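Local atomic coordinates of MccB protein (Escherichia coli, PDB entry 3H5N), a protein that initiates biosynthesis of the peptide antibiotic microcin C7, binding ATP as a bacterial relative of the ubiquitin-activating E1 enzymes. Residues G9-I14 with F80-E85; V133-A138 with R179-R184; I146-D151 with I193-N198; I246-P251 with N323-I328. One frame throughout, in Å; residues are numbered along the deposited sequence.

Contact 1, first along the chain, lies in a small two-stranded sheet and the loop after its first strand: its centre is about 30 Å from that of contact 2 and about 44 Å from that of contact 3. Contacts 2 and 3 alternate in sequence and neighbour each other, with centres about 17 Å apart, because helix 128-140, strand 144-149, helix 173-184 and strand 189-194 run on from one another. Contact 4 closes last, about 24 Å by centres from contact 3, in the antiparallel part of the same mixed sheet. Contacts 1, 2 and 4 also touch the second subunit, whose Arg97 reaches the ATP held at contact 3.

Contact 1: residues G9-I14 with F80-E85; sequences GRYVKI and FIIPGE
The rings of Tyr11 and Phe80 meet the opposite segment in different ways. One face of the Tyr11 ring lies on its own turn, with Gly9 CA 3.6 Å above the plane and offset toward the rim, while its hydroxyl end reaches across the contact: Tyr11 OH stands 3.2 Å from Ile82 CG2, a close approach. The Phe80 ring is met obliquely by Val12 CG2, which lies 3.7 Å from Phe80 CB and 3.4 Å from Phe80 O. Tyr11 can fold over Gly9 because its CG sits between the backbone N and the carbonyl carbon (chi1 43°), and Gly9 offers the ring a bare CA. The hydroxyl is also hydrogen-bonded to Phe79 O, which ties the end of the ring to the chain just ahead of Phe80. Residues Gly9 to Val12 form a type I beta turn, closed by Val12 N to Gly9 O at 3.2 Å. The turn follows strand 6-8, which pairs with strand 81-83 in a two-stranded antiparallel sheet. Just past strand 6-8 and just before strand 81-83, Gly9 N donates to Phe80 O over 2.6 Å, a short and fairly straight bond with an N-H...O angle of 162°. Helix 96-104 packs on Tyr11 and Ile82 through Gln103, and Val23 of strand 20-23 touches Phe80. The turn also faces the second subunit, whose Asn244 ND2 donates to Tyr11 O.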
loop_
_atom_site.group_PDB
_atom_site.type_symbol
_atom_site.label_atom_id
_atom_site.label_comp_id
_atom_site.label_asym_id
_atom_site.label_seq_id
_atom_site.Cartn_x
_atom_site.Cartn_y
_atom_site.Cartn_z
ATOM N N GLY A 9 -15.346 30.552 18.344
ATOM C CA GLY A 9 -15.152 29.165 17.929
ATOM C C GLY A 9 -14.088 29.008 16.861
ATOM O O GLY A 9 -13.996 29.781 15.906
ATOM N N ARG A 10 -13.264 27.993 17.043
ATOM C CA ARG A 10 -12.194 27.702 16.128
ATOM C C ARG A 10 -12.741 27.197 14.790
ATOM O O ARG A 10 -12.101 27.326 13.756
ATOM C CB ARG A 10 -11.369 26.628 16.797
ATOM C CG ARG A 10 -9.987 26.652 16.495
ATOM C CD ARG A 10 -9.230 27.758 17.202
ATOM N NE ARG A 10 -8.071 27.996 16.363
ATOM C CZ ARG A 10 -6.915 27.354 16.467
ATOM N NH1 ARG A 10 -6.722 26.451 17.418
ATOM N NH2 ARG A 10 -5.939 27.640 15.617
ATOM N N TYR A 11 -13.945 26.638 14.837
ATOM C CA TYR A 11 -14.666 26.109 13.676
ATOM C C TYR A 11 -15.381 27.199 12.848
ATOM O O TYR A 11 -16.081 26.895 11.874
ATOM C CB TYR A 11 -15.670 25.061 14.174
ATOM C CG TYR A 11 -16.392 25.524 15.419
ATOM C CD1 TYR A 11 -17.573 26.259 15.318
ATOM C CD2 TYR A 11 -15.872 25.273 16.698
ATOM C CE1 TYR A 11 -18.237 26.726 16.462
ATOM C CE2 TYR A 11 -16.523 25.728 17.842
ATOM C CZ TYR A 11 -17.712 26.455 17.710
ATOM O OH TYR A 11 -18.382 26.921 18.800
ATOM N N VAL A 12 -15.217 28.460 13.244
ATOM C CA VAL A 12 -15.804 29.590 12.522
ATOM C C VAL A 12 -14.919 30.004 11.342
ATOM O O VAL A 12 -13.719 30.227 11.498
ATOM C CB VAL A 12 -16.070 30.812 13.461
ATOM C CG1 VAL A 12 -16.609 32.023 12.695
ATOM C CG2 VAL A 12 -17.040 30.427 14.564
ATOM N N LYS A 13 -15.530 30.087 10.165
ATOM C CA LYS A 13 -14.900 30.661 8.990
ATOM C C LYS A 13 -15.844 31.707 8.374
ATOM O O LYS A 13 -17.054 31.688 8.604
ATOM C CB LYS A 13 -14.513 29.577 7.966
ATOM C CG LYS A 13 -15.683 28.683 7.515
ATOM C CD LYS A 13 -15.366 27.872 6.253
ATOM C CE LYS A 13 -16.619 27.771 5.362
ATOM N NZ LYS A 13 -16.400 27.052 4.063
ATOM N N ILE A 14 -15.264 32.641 7.631
ATOM C CA ILE A 14 -16.020 33.693 6.961
ATOM C C ILE A 14 -15.498 33.801 5.539
ATOM O O ILE A 14 -14.366 33.426 5.272
ATOM C CB ILE A 14 -15.876 35.071 7.684
ATOM C CG1 ILE A 14 -14.407 35.407 7.947
ATOM C CG2 ILE A 14 -16.665 35.079 9.001
ATOM C CD1 ILE A 14 -14.169 36.730 8.641
ATOM N N PHE A 80 -21.156 30.603 17.460
ATOM C CA PHE A 80 -19.934 31.001 16.767
ATOM C C PHE A 80 -18.980 31.572 17.814
ATOM O O PHE A 80 -17.760 31.420 17.708
ATOM C CB PHE A 80 -20.198 32.051 15.672
ATOM C CG PHE A 80 -20.977 31.540 14.471
ATOM C CD1 PHE A 80 -20.974 30.194 14.120
ATOM C CD2 PHE A 80 -21.708 32.444 13.678
ATOM C CE1 PHE A 80 -21.688 29.736 13.003
ATOM C CE2 PHE A 80 -22.429 31.990 12.558
ATOM C CZ PHE A 80 -22.426 30.634 12.228
ATOM N N ILE A 81 -19.556 32.242 18.810
ATOM C CA ILE A 81 -18.869 32.526 20.062
ATOM C C ILE A 81 -19.514 31.692 21.161
ATOM O O ILE A 81 -20.738 31.502 21.194
ATOM C CB ILE A 81 -18.792 34.053 20.430
ATOM C CG1 ILE A 81 -20.170 34.628 20.772
ATOM C CG2 ILE A 81 -18.038 34.847 19.322
ATOM C CD1 ILE A 81 -20.203 36.190 20.841
ATOM N N ILE A 82 -18.678 31.167 22.043
ATOM C CA ILE A 82 -19.127 30.255 23.079
ATOM C C ILE A 82 -18.540 30.716 24.412
ATOM O O ILE A 82 -17.558 31.466 24.415
ATOM C CB ILE A 82 -18.700 28.797 22.756
ATOM C CG1 ILE A 82 -17.166 28.709 22.637
ATOM C CG2 ILE A 82 -19.471 28.265 21.507
ATOM C CD1 ILE A 82 -16.587 27.292 22.633
ATOM N N PRO A 83 -19.154 30.320 25.540
ATOM C CA PRO A 83 -18.540 30.592 26.850
ATOM C C PRO A 83 -17.058 30.201 26.886
ATOM O O PRO A 83 -16.704 29.094 26.476
ATOM C CB PRO A 83 -19.354 29.700 27.795
ATOM C CG PRO A 83 -20.708 29.674 27.172
ATOM C CD PRO A 83 -20.448 29.618 25.684
ATOM N N GLY A 84 -16.206 31.115 27.365
ATOM C CA GLY A 84 -14.768 30.888 27.506
ATOM C C GLY A 84 -14.370 29.577 28.161
ATOM O O GLY A 84 -13.463 28.904 27.697
ATOM N N GLU A 85 -15.059 29.202 29.233
ATOM C CA GLU A 85 -14.745 27.954 29.950
ATOM C C GLU A 85 -14.943 26.679 29.101
ATOM O O GLU A 85 -14.394 25.610 29.427
ATOM C CB GLU A 85 -15.531 27.878 31.272
#

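Contact 2: residues V133-A138 with R179-R184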
loop_
_atom_site.group_PDB
_atom_site.type_symbol
_atom_site.label_atom_id
_atom_site.label_comp_id
_atom_site.label_asym_id
_atom_site.label_seq_id
_atom_site.Cartn_x
_atom_site.Cartn_y
_atom_site.Cartn_z
ATOM N N VAL A 133 -19.653 0.796 13.810
ATOM C CA VAL A 133 -20.286 1.524 14.917
ATOM C C VAL A 133 -19.415 1.409 16.165
ATOM O O VAL A 133 -19.122 2.409 16.837
ATOM C CB VAL A 133 -21.747 1.026 15.197
ATOM C CG1 VAL A 133 -22.302 1.665 16.452
ATOM C CG2 VAL A 133 -22.657 1.318 14.022
ATOM N N SER A 134 -18.955 0.192 16.447
ATOM C CA SER A 134 -18.211 -0.049 17.679
ATOM C C SER A 134 -16.904 0.745 17.746
ATOM O O SER A 134 -16.549 1.243 18.807
ATOM C CB SER A 134 -17.990 -1.546 17.906
ATOM O OG SER A 134 -17.000 -2.056 17.031
ATOM N N VAL A 135 -16.188 0.897 16.632
ATOM C CA VAL A 135 -14.954 1.685 16.695
ATOM C C VAL A 135 -15.231 3.148 16.884
ATOM O O VAL A 135 -14.481 3.819 17.569
ATOM C CB VAL A 135 -14.037 1.674 15.443
ATOM C CG1 VAL A 135 -12.741 0.987 15.740
ATOM C CG2 VAL A 135 -14.734 1.285 14.144
ATOM N N ILE A 136 -16.252 3.661 16.204
ATOM C CA ILE A 136 -16.597 5.058 16.367
ATOM C C ILE A 136 -16.913 5.323 17.839
ATOM O O ILE A 136 -16.410 6.278 18.426
ATOM C CB ILE A 136 -17.779 5.455 15.455
ATOM C CG1 ILE A 136 -17.343 5.386 13.963
ATOM C CG2 ILE A 136 -18.293 6.853 15.821
ATOM C CD1 ILE A 136 -18.469 5.728 12.944
ATOM N N LEU A 137 -17.737 4.459 18.434
ATOM C CA LEU A 137 -18.170 4.660 19.803
ATOM C C LEU A 137 -16.980 4.511 20.780
ATOM O O LEU A 137 -16.806 5.318 21.687
ATOM C CB LEU A 137 -19.307 3.701 20.153
ATOM C CG LEU A 137 -20.653 3.796 19.424
ATOM C CD1 LEU A 137 -21.681 2.826 20.029
ATOM C CD2 LEU A 137 -21.203 5.238 19.409
ATOM N N ALA A 138 -16.173 3.473 20.575
ATOM C CA ALA A 138 -14.995 3.249 21.403
ATOM C C ALA A 138 -14.081 4.477 21.409
ATOM O O ALA A 138 -13.671 4.942 22.461
ATOM C CB ALA A 138 -14.234 1.993 20.924
ATOM N N ARG A 179 -10.312 -6.962 21.137
ATOM C CA ARG A 179 -8.873 -6.710 21.018
ATOM C C ARG A 179 -8.607 -5.413 20.276
ATOM O O ARG A 179 -7.799 -4.590 20.714
ATOM C CB ARG A 179 -8.189 -7.834 20.249
ATOM C CG ARG A 179 -6.685 -7.598 20.002
ATOM C CD ARG A 179 -6.115 -8.706 19.153
ATOM N NE ARG A 179 -6.270 -8.438 17.719
ATOM C CZ ARG A 179 -6.553 -9.354 16.797
ATOM N NH1 ARG A 179 -6.745 -10.619 17.149
ATOM N NH2 ARG A 179 -6.658 -9.002 15.515
ATOM N N GLU A 180 -9.255 -5.274 19.123
ATOM C CA GLU A 180 -9.086 -4.104 18.253
ATOM C C GLU A 180 -9.587 -2.802 18.855
ATOM O O GLU A 180 -8.966 -1.741 18.647
ATOM C CB GLU A 180 -9.712 -4.360 16.873
ATOM C CG GLU A 180 -8.925 -5.379 16.030
ATOM C CD GLU A 180 -7.432 -5.082 15.992
ATOM O OE1 GLU A 180 -7.047 -3.937 15.681
ATOM O OE2 GLU A 180 -6.637 -6.003 16.278
ATOM N N LEU A 181 -10.694 -2.868 19.605
ATOM C CA LEU A 181 -11.218 -1.670 20.281
ATOM C C LEU A 181 -10.273 -1.205 21.387
ATOM O O LEU A 181 -9.966 -0.017 21.492
ATOM C CB LEU A 181 -12.625 -1.897 20.858
ATOM C CG LEU A 181 -13.781 -2.182 19.890
ATOM C CD1 LEU A 181 -15.106 -2.286 20.661
ATOM C CD2 LEU A 181 -13.881 -1.136 18.763
ATOM N N LEU A 182 -9.822 -2.143 22.219
ATOM C CA LEU A 182 -8.899 -1.798 23.292
ATOM C C LEU A 182 -7.537 -1.290 22.803
ATOM O O LEU A 182 -6.905 -0.486 23.486
ATOM C CB LEU A 182 -8.727 -2.980 24.249
ATOM C CG LEU A 182 -9.986 -3.407 25.025
ATOM C CD1 LEU A 182 -9.742 -4.702 25.798
ATOM C CD2 LEU A 182 -10.455 -2.307 25.964
ATOM N N LYS A 183 -7.073 -1.779 21.652
ATOM C CA LYS A 183 -5.863 -1.239 21.019
ATOM C C LYS A 183 -6.014 0.225 20.632
ATOM O O LYS A 183 -5.038 0.978 20.630
ATOM C CB LYS A 183 -5.485 -2.067 19.794
ATOM C CG LYS A 183 -4.769 -3.373 20.138
ATOM C CD LYS A 183 -4.726 -4.316 18.935
ATOM C CE LYS A 183 -4.109 -3.641 17.742
ATOM N NZ LYS A 183 -4.172 -4.543 16.561
ATOM N N ARG A 184 -7.247 0.626 20.314
ATOM C CA ARG A 184 -7.542 2.002 19.916
ATOM C C ARG A 184 -7.852 2.929 21.085
ATOM O O ARG A 184 -7.473 4.098 21.076
ATOM C CB ARG A 184 -8.669 2.012 18.872
ATOM C CG ARG A 184 -8.124 1.720 17.480
ATOM C CD ARG A 184 -9.204 1.181 16.545
ATOM N NE ARG A 184 -8.681 0.801 15.240
ATOM C CZ ARG A 184 -8.116 -0.375 14.943
ATOM N NH1 ARG A 184 -7.981 -1.336 15.861
ATOM N NH2 ARG A 184 -7.674 -0.592 13.709
#
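Leu181 and Arg184 reach from helix 173-184 toward Val135 of helix 128-140, joining two helices of the Rossmann-like nucleotide-binding fold of the E1 family. The short helical segments run nearly alongside, crossing at -27° with their axes 9.8 Å apart at closest approach. Leu181 points at the other helix, and its CD2 methyl meets Ser134, Val135 and Ala138 on one side of it: 3.6 Å from Ser134 O, 3.7 Å from Val135 CA and 3.8 Å from Ala138 CB. CD1, the other branch, lies instead beside Ser134 CB and OG; that hydroxyl is hydrogen-bonded within its own helix to Gly130 O. Val135 and Arg184 cross obliquely, and Val135 CG1 comes 3.6 Å from Arg184 CD, so the contact falls on the aliphatic part of the arginine. From CG to NE the arginine chain is extended, which carries its guanidinium back past Val135 toward Glu180. Val162 and Phe164 of the second subunit pack around this place, and Val162 O accepts from Arg184 NH2. Glu180 ties its own helix into a salt-bridge network: Arg179 grips OE2 side-on with NE and NH2, and Lys183 NZ reaches the same oxygen on its syn side. The other oxygen, Glu180 OE1, takes Arg184 NH1 at 2.8 Å, and that NH1 also donates to Glu180 O at 3.0 Å, meeting this carbonyl from above its plane.

Contact 3: residues I146-D151 with I193-N198; sequences ILIDND and IALNIN. With ATP (adenosine-5'-triphosphate), chain G.
Asp149 meets Leu195 through its backbone and ATP through its carboxylate. The two oxygens divide the ribose between them: ATP O2' donates to Asp149 OD1 and ATP O3' to Asp149 OD2, each at 2.7 Å. On the other segment the hydrogen bonds to the adenine edge come from the Ile197 backbone, its N donating to ATP N1 at 2.9 Å in an almost straight bond (177°) and its O accepting from ATP N6. Leu195 O, buried and without a polar partner in the model, lies 3.4 Å from ATP C2. A second shell fixes the carboxylate. Asp151 N donates to Asp149 OD1, forming an Asx turn, and Cys126 N donates to OD2, so each oxygen is gripped twice; with CG anti to the backbone N (chi1 -150°) the group projects from the strand end to the sugar. Further out, strands 144-149 and 189-194 pair in parallel. Ile193 N donates to Leu147 O at 2.8 Å, whereas the bonds nearer the nucleotide, Asp149 N to Ile193 O and Leu195 N to Asp149 O, are long and weak. On the face of Ile148 and Ile193 these two side chains lie side by side, Ile148 CG1 3.8 Å from Ile193 CB, and Leu195 continues the row. Helix 173-184 links the strands, making a beta-alpha-beta unit whose acidic residue at the strand end binds the ribose hydroxyls, as in Rossmann-type nucleotide sites.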
loop_
_atom_site.group_PDB
_atom_site.type_symbol
_atom_site.label_atom_id
_atom_site.label_comp_id
_atom_site.label_asym_id
_atom_site.label_seq_id
_atom_site.Cartn_x
_atom_site.Cartn_y
_atom_site.Cartn_z
ATOM N N ILE A 146 -20.484 -3.659 25.065
ATOM C CA ILE A 146 -20.786 -5.080 25.151
ATOM C C ILE A 146 -21.058 -5.671 23.765
ATOM O O ILE A 146 -22.029 -5.298 23.088
ATOM C CB ILE A 146 -21.979 -5.311 26.095
ATOM C CG1 ILE A 146 -21.667 -4.686 27.468
ATOM C CG2 ILE A 146 -22.357 -6.795 26.148
ATOM C CD1 ILE A 146 -22.773 -4.749 28.440
ATOM N N LEU A 147 -20.193 -6.595 23.353
ATOM C CA LEU A 147 -20.247 -7.185 22.016
ATOM C C LEU A 147 -20.997 -8.506 22.009
ATOM O O LEU A 147 -20.633 -9.433 22.728
ATOM C CB LEU A 147 -18.829 -7.396 21.478
ATOM C CG LEU A 147 -17.977 -6.126 21.512
ATOM C CD1 LEU A 147 -16.506 -6.483 21.330
ATOM C CD2 LEU A 147 -18.457 -5.134 20.451
ATOM N N ILE A 148 -22.048 -8.594 21.197
ATOM C CA ILE A 148 -22.814 -9.832 21.111
ATOM C C ILE A 148 -22.854 -10.389 19.687
ATOM O O ILE A 148 -23.310 -9.735 18.754
ATOM C CB ILE A 148 -24.228 -9.682 21.730
ATOM C CG1 ILE A 148 -24.113 -9.285 23.202
ATOM C CG2 ILE A 148 -25.017 -10.987 21.612
ATOM C CD1 ILE A 148 -25.346 -8.607 23.775
ATOM N N ASP A 149 -22.354 -11.610 19.552
ATOM C CA ASP A 149 -22.371 -12.357 18.308
ATOM C C ASP A 149 -21.982 -13.791 18.682
ATOM O O ASP A 149 -21.458 -14.027 19.775
ATOM C CB ASP A 149 -21.346 -11.777 17.317
ATOM C CG ASP A 149 -21.758 -11.973 15.866
ATOM O OD1 ASP A 149 -21.829 -13.129 15.392
ATOM O OD2 ASP A 149 -22.023 -10.966 15.183
ATOM N N ASN A 150 -22.228 -14.737 17.778
ATOM C CA ASN A 150 -21.752 -16.107 17.969
ATOM C C ASN A 150 -21.021 -16.643 16.730
ATOM O O ASN A 150 -20.741 -17.843 16.637
ATOM C CB ASN A 150 -22.913 -17.035 18.375
ATOM C CG ASN A 150 -22.487 -18.140 19.352
ATOM O OD1 ASN A 150 -21.573 -17.965 20.165
ATOM N ND2 ASN A 150 -23.162 -19.281 19.275
ATOM N N ASP A 151 -20.711 -15.769 15.775
ATOM C CA ASP A 151 -20.049 -16.235 14.551
ATOM C C ASP A 151 -18.534 -16.060 14.597
ATOM O O ASP A 151 -18.008 -15.285 15.386
ATOM C CB ASP A 151 -20.642 -15.573 13.286
ATOM N N ILE A 193 -20.368 -11.275 24.778
ATOM C CA ILE A 193 -21.292 -12.348 25.088
ATOM C C ILE A 193 -21.466 -13.199 23.837
ATOM O O ILE A 193 -21.857 -12.692 22.777
ATOM C CB ILE A 193 -22.654 -11.809 25.564
ATOM C CG1 ILE A 193 -22.481 -10.969 26.838
ATOM C CG2 ILE A 193 -23.654 -12.957 25.777
ATOM C CD1 ILE A 193 -23.760 -10.321 27.328
ATOM N N ALA A 194 -21.149 -14.487 23.974
ATOM C CA ALA A 194 -21.347 -15.458 22.910
ATOM C C ALA A 194 -22.797 -15.937 22.938
ATOM O O ALA A 194 -23.178 -16.788 23.751
ATOM C CB ALA A 194 -20.366 -16.625 23.049
ATOM N N LEU A 195 -23.600 -15.361 22.050
ATOM C CA LEU A 195 -25.031 -15.605 22.016
ATOM C C LEU A 195 -25.576 -15.476 20.593
ATOM O O LEU A 195 -25.294 -14.509 19.889
ATOM C CB LEU A 195 -25.740 -14.639 22.981
ATOM C CG LEU A 195 -27.252 -14.388 22.905
ATOM C CD1 LEU A 195 -28.074 -15.528 23.511
ATOM C CD2 LEU A 195 -27.567 -13.092 23.601
ATOM N N ASN A 196 -26.329 -16.479 20.170
ATOM C CA ASN A 196 -27.109 -16.386 18.951
ATOM C C ASN A 196 -28.567 -16.312 19.365
ATOM O O ASN A 196 -29.035 -17.123 20.164
ATOM C CB ASN A 196 -26.868 -17.599 18.044
ATOM C CG ASN A 196 -26.509 -17.205 16.610
ATOM O OD1 ASN A 196 -27.173 -16.381 15.983
ATOM N ND2 ASN A 196 -25.427 -17.798 16.091
ATOM N N ILE A 197 -29.277 -15.312 18.863
ATOM C CA ILE A 197 -30.684 -15.190 19.194
ATOM C C ILE A 197 -31.471 -16.102 18.266
ATOM O O ILE A 197 -31.679 -15.794 17.085
ATOM C CB ILE A 197 -31.171 -13.731 19.173
ATOM C CG1 ILE A 197 -30.394 -12.917 20.221
ATOM C CG2 ILE A 197 -32.676 -13.675 19.442
ATOM C CD1 ILE A 197 -30.505 -11.427 20.059
ATOM N N ASN A 198 -31.868 -17.247 18.813
ATOM C CA ASN A 198 -32.594 -18.271 18.066
ATOM C C ASN A 198 -34.102 -18.068 18.162
ATOM O O ASN A 198 -34.838 -18.350 17.221
ATOM C CB ASN A 198 -32.199 -19.666 18.557
ATOM C CG ASN A 198 -30.692 -19.868 18.580
ATOM O OD1 ASN A 198 -30.012 -19.690 17.562
ATOM N ND2 ASN A 198 -30.158 -20.233 19.747
HETATM P PG ATP G . -21.936 -11.613 5.229
HETATM O O1G ATP G . -21.071 -12.846 5.147
HETATM O O2G ATP G . -21.674 -10.600 4.139
HETATM O O3G ATP G . -23.409 -11.852 5.466
HETATM P PB ATP G . -21.583 -11.465 8.037
HETATM O O1B ATP G . -20.238 -11.894 8.572
HETATM O O2B ATP G . -22.751 -12.428 8.113
HETATM O O3B ATP G . -21.386 -10.869 6.557
HETATM P PA ATP G . -23.182 -9.167 8.551
HETATM O O1A ATP G . -22.532 -7.963 7.891
HETATM O O2A ATP G . -24.345 -9.873 7.902
HETATM O O3A ATP G . -21.977 -10.171 8.894
HETATM O "O5'" ATP G . -23.645 -8.737 10.036
HETATM C "C5'" ATP G . -24.578 -9.509 10.795
HETATM C "C4'" ATP G . -23.864 -10.005 12.037
HETATM O "O4'" ATP G . -24.842 -10.240 13.050
HETATM C "C3'" ATP G . -23.104 -11.313 11.817
HETATM O "O3'" ATP G . -21.828 -11.230 12.487
HETATM C "C2'" ATP G . -23.980 -12.378 12.462
HETATM O "O2'" ATP G . -23.226 -13.439 13.060
HETATM C "C1'" ATP G . -24.734 -11.590 13.521
HETATM N N9 ATP G . -26.093 -12.128 13.735
HETATM C C8 ATP G . -27.044 -12.301 12.795
HETATM N N7 ATP G . -28.175 -12.796 13.353
HETATM C C5 ATP G . -27.935 -12.947 14.670
HETATM C C6 ATP G . -28.698 -13.428 15.841
HETATM N N6 ATP G . -29.962 -13.858 15.676
HETATM N N1 ATP G . -28.090 -13.423 17.051
HETATM C C2 ATP G . -26.815 -12.992 17.216
HETATM N N3 ATP G . -26.056 -12.544 16.193
HETATM C C4 ATP G . -26.558 -12.502 14.923
#

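Contact 4: residues I246-P251 with N323-I328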
loop_
_atom_site.group_PDB
_atom_site.type_symbol
_atom_site.label_atom_id
_atom_site.label_comp_id
_atom_site.label_asym_id
_atom_site.label_seq_id
_atom_site.Cartn_x
_atom_site.Cartn_y
_atom_site.Cartn_z
ATOM N N ILE A 246 -29.177 0.666 -0.771
ATOM C CA ILE A 246 -29.663 1.711 0.144
ATOM C C ILE A 246 -29.190 1.501 1.595
ATOM O O ILE A 246 -29.436 0.448 2.203
ATOM C CB ILE A 246 -31.202 1.872 0.056
ATOM C CG1 ILE A 246 -31.582 2.268 -1.361
ATOM C CG2 ILE A 246 -31.718 2.935 1.052
ATOM C CD1 ILE A 246 -33.086 2.462 -1.573
ATOM N N ALA A 247 -28.464 2.488 2.115
ATOM C CA ALA A 247 -28.041 2.502 3.527
ATOM C C ALA A 247 -29.228 2.923 4.365
ATOM O O ALA A 247 -29.969 3.838 3.988
ATOM C CB ALA A 247 -26.889 3.448 3.730
ATOM N N VAL A 248 -29.414 2.231 5.486
ATOM C CA VAL A 248 -30.591 2.398 6.324
ATOM C C VAL A 248 -30.191 2.571 7.784
ATOM O O VAL A 248 -29.404 1.795 8.313
ATOM C CB VAL A 248 -31.580 1.205 6.151
ATOM C CG1 VAL A 248 -32.748 1.317 7.148
ATOM C CG2 VAL A 248 -32.096 1.172 4.701
ATOM N N PHE A 249 -30.692 3.617 8.425
ATOM C CA PHE A 249 -30.586 3.676 9.888
ATOM C C PHE A 249 -31.879 4.172 10.518
ATOM O O PHE A 249 -32.603 4.953 9.912
ATOM C CB PHE A 249 -29.364 4.475 10.348
ATOM C CG PHE A 249 -29.457 5.951 10.097
ATOM C CD1 PHE A 249 -29.324 6.465 8.808
ATOM C CD2 PHE A 249 -29.615 6.836 11.163
ATOM C CE1 PHE A 249 -29.392 7.832 8.580
ATOM C CE2 PHE A 249 -29.695 8.204 10.943
ATOM C CZ PHE A 249 -29.582 8.704 9.653
ATOM N N GLY A 250 -32.152 3.702 11.732
ATOM C CA GLY A 250 -33.407 4.000 12.400
ATOM C C GLY A 250 -34.328 2.811 12.230
ATOM O O GLY A 250 -34.062 1.960 11.386
ATOM N N PRO A 251 -35.407 2.737 13.037
ATOM C CA PRO A 251 -35.712 3.772 14.023
ATOM C C PRO A 251 -34.785 3.736 15.233
ATOM O O PRO A 251 -34.109 2.723 15.495
ATOM C CB PRO A 251 -37.153 3.446 14.446
ATOM C CG PRO A 251 -37.244 1.956 14.288
ATOM C CD PRO A 251 -36.393 1.639 13.066
ATOM N N ASN A 323 -38.286 8.535 15.498
ATOM C CA ASN A 323 -39.538 8.458 14.762
ATOM C C ASN A 323 -39.400 8.182 13.272
ATOM O O ASN A 323 -40.363 8.389 12.526
ATOM C CB ASN A 323 -40.383 9.725 15.009
ATOM C CG ASN A 323 -40.828 9.855 16.461
ATOM O OD1 ASN A 323 -41.384 8.913 17.029
ATOM N ND2 ASN A 323 -40.606 11.028 17.059
ATOM N N LYS A 324 -38.230 7.688 12.844
ATOM C CA LYS A 324 -37.902 7.580 11.415
ATOM C C LYS A 324 -36.963 6.430 11.072
ATOM O O LYS A 324 -36.014 6.151 11.797
ATOM C CB LYS A 324 -37.225 8.870 10.940
ATOM C CG LYS A 324 -38.147 10.053 10.715
ATOM C CD LYS A 324 -37.354 11.303 10.449
ATOM C CE LYS A 324 -38.181 12.556 10.703
ATOM N NZ LYS A 324 -37.475 13.769 10.175
ATOM N N ARG A 325 -37.232 5.787 9.945
ATOM C CA ARG A 325 -36.294 4.894 9.297
ATOM C C ARG A 325 -35.776 5.667 8.089
ATOM O O ARG A 325 -36.570 6.078 7.226
ATOM C CB ARG A 325 -37.001 3.602 8.884
ATOM C CG ARG A 325 -36.106 2.504 8.306
ATOM C CD ARG A 325 -36.989 1.263 8.019
ATOM N NE ARG A 325 -36.266 0.119 7.466
ATOM C CZ ARG A 325 -36.219 -0.205 6.171
ATOM N NH1 ARG A 325 -36.850 0.536 5.262
ATOM N NH2 ARG A 325 -35.524 -1.273 5.778
ATOM N N ILE A 326 -34.461 5.895 8.047
ATOM C CA ILE A 326 -33.845 6.774 7.039
ATOM C C ILE A 326 -33.030 5.972 6.019
ATOM O O ILE A 326 -32.184 5.143 6.382
ATOM C CB ILE A 326 -32.966 7.898 7.705
ATOM C CG1 ILE A 326 -33.812 8.740 8.660
ATOM C CG2 ILE A 326 -32.297 8.779 6.655
ATOM C CD1 ILE A 326 -33.024 9.518 9.701
ATOM N N GLY A 327 -33.305 6.225 4.741
ATOM C CA GLY A 327 -32.589 5.586 3.663
ATOM C C GLY A 327 -31.757 6.611 2.926
ATOM O O GLY A 327 -32.234 7.711 2.639
ATOM N N ILE A 328 -30.504 6.252 2.666
ATOM C CA ILE A 328 -29.601 7.020 1.806
ATOM C C ILE A 328 -29.250 6.162 0.600
ATOM O O ILE A 328 -28.684 5.066 0.743
ATOM C CB ILE A 328 -28.323 7.456 2.578
ATOM C CG1 ILE A 328 -28.708 8.442 3.686
ATOM C CG2 ILE A 328 -27.288 8.115 1.657
ATOM C CD1 ILE A 328 -27.603 8.737 4.628
HETATM O O HOH W 1 -35.148 -0.432 10.393
#
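Ile246 opens the antiparallel pairing by laying its CG2 3.8 Å from Gly327 CA, against a residue with no side chain. Ala247 and Ile328 then form a hydrogen-bonded pair, with Ala247 N donating to Ile328 O and Ile328 N returning to Ala247 O at 2.8 Å. Val248, in a non-hydrogen-bonded pair with Gly327, turns to the other face of the sheet, where its CG1 sits 3.6 Å above one face of the Arg325 guanidinium, toward the rim. The arginine reaches back there by an extended chain whose CG is anti to the backbone N (chi1 -174°). Phe249 makes the next hydrogen-bonded pair, with Ile326: Phe249 N donates to Ile326 O at 3.0 Å and receives a bond in return. Its ring lies beside the isoleucine, so that Ile326 CB comes over the ring face in a CH-pi contact, 4.1 Å from the centroid, and Phe249 CZ touches Ile326 CD1 at 3.5 Å; Ile328 CD1 is at the ring edge. Gly250 takes a positive phi (100°), and its carbonyl O is bridged to Arg325 NE by a water in the guanidinium plane. Pro251, after a cis peptide bond, sets its CA 3.3 Å from Lys324 O. Strand 246-253 lies between strands 237-243 and 324-328, with strand 335-339 beyond the latter, and helix 295-314 packs on Phe249 and Ile328 through Leu304.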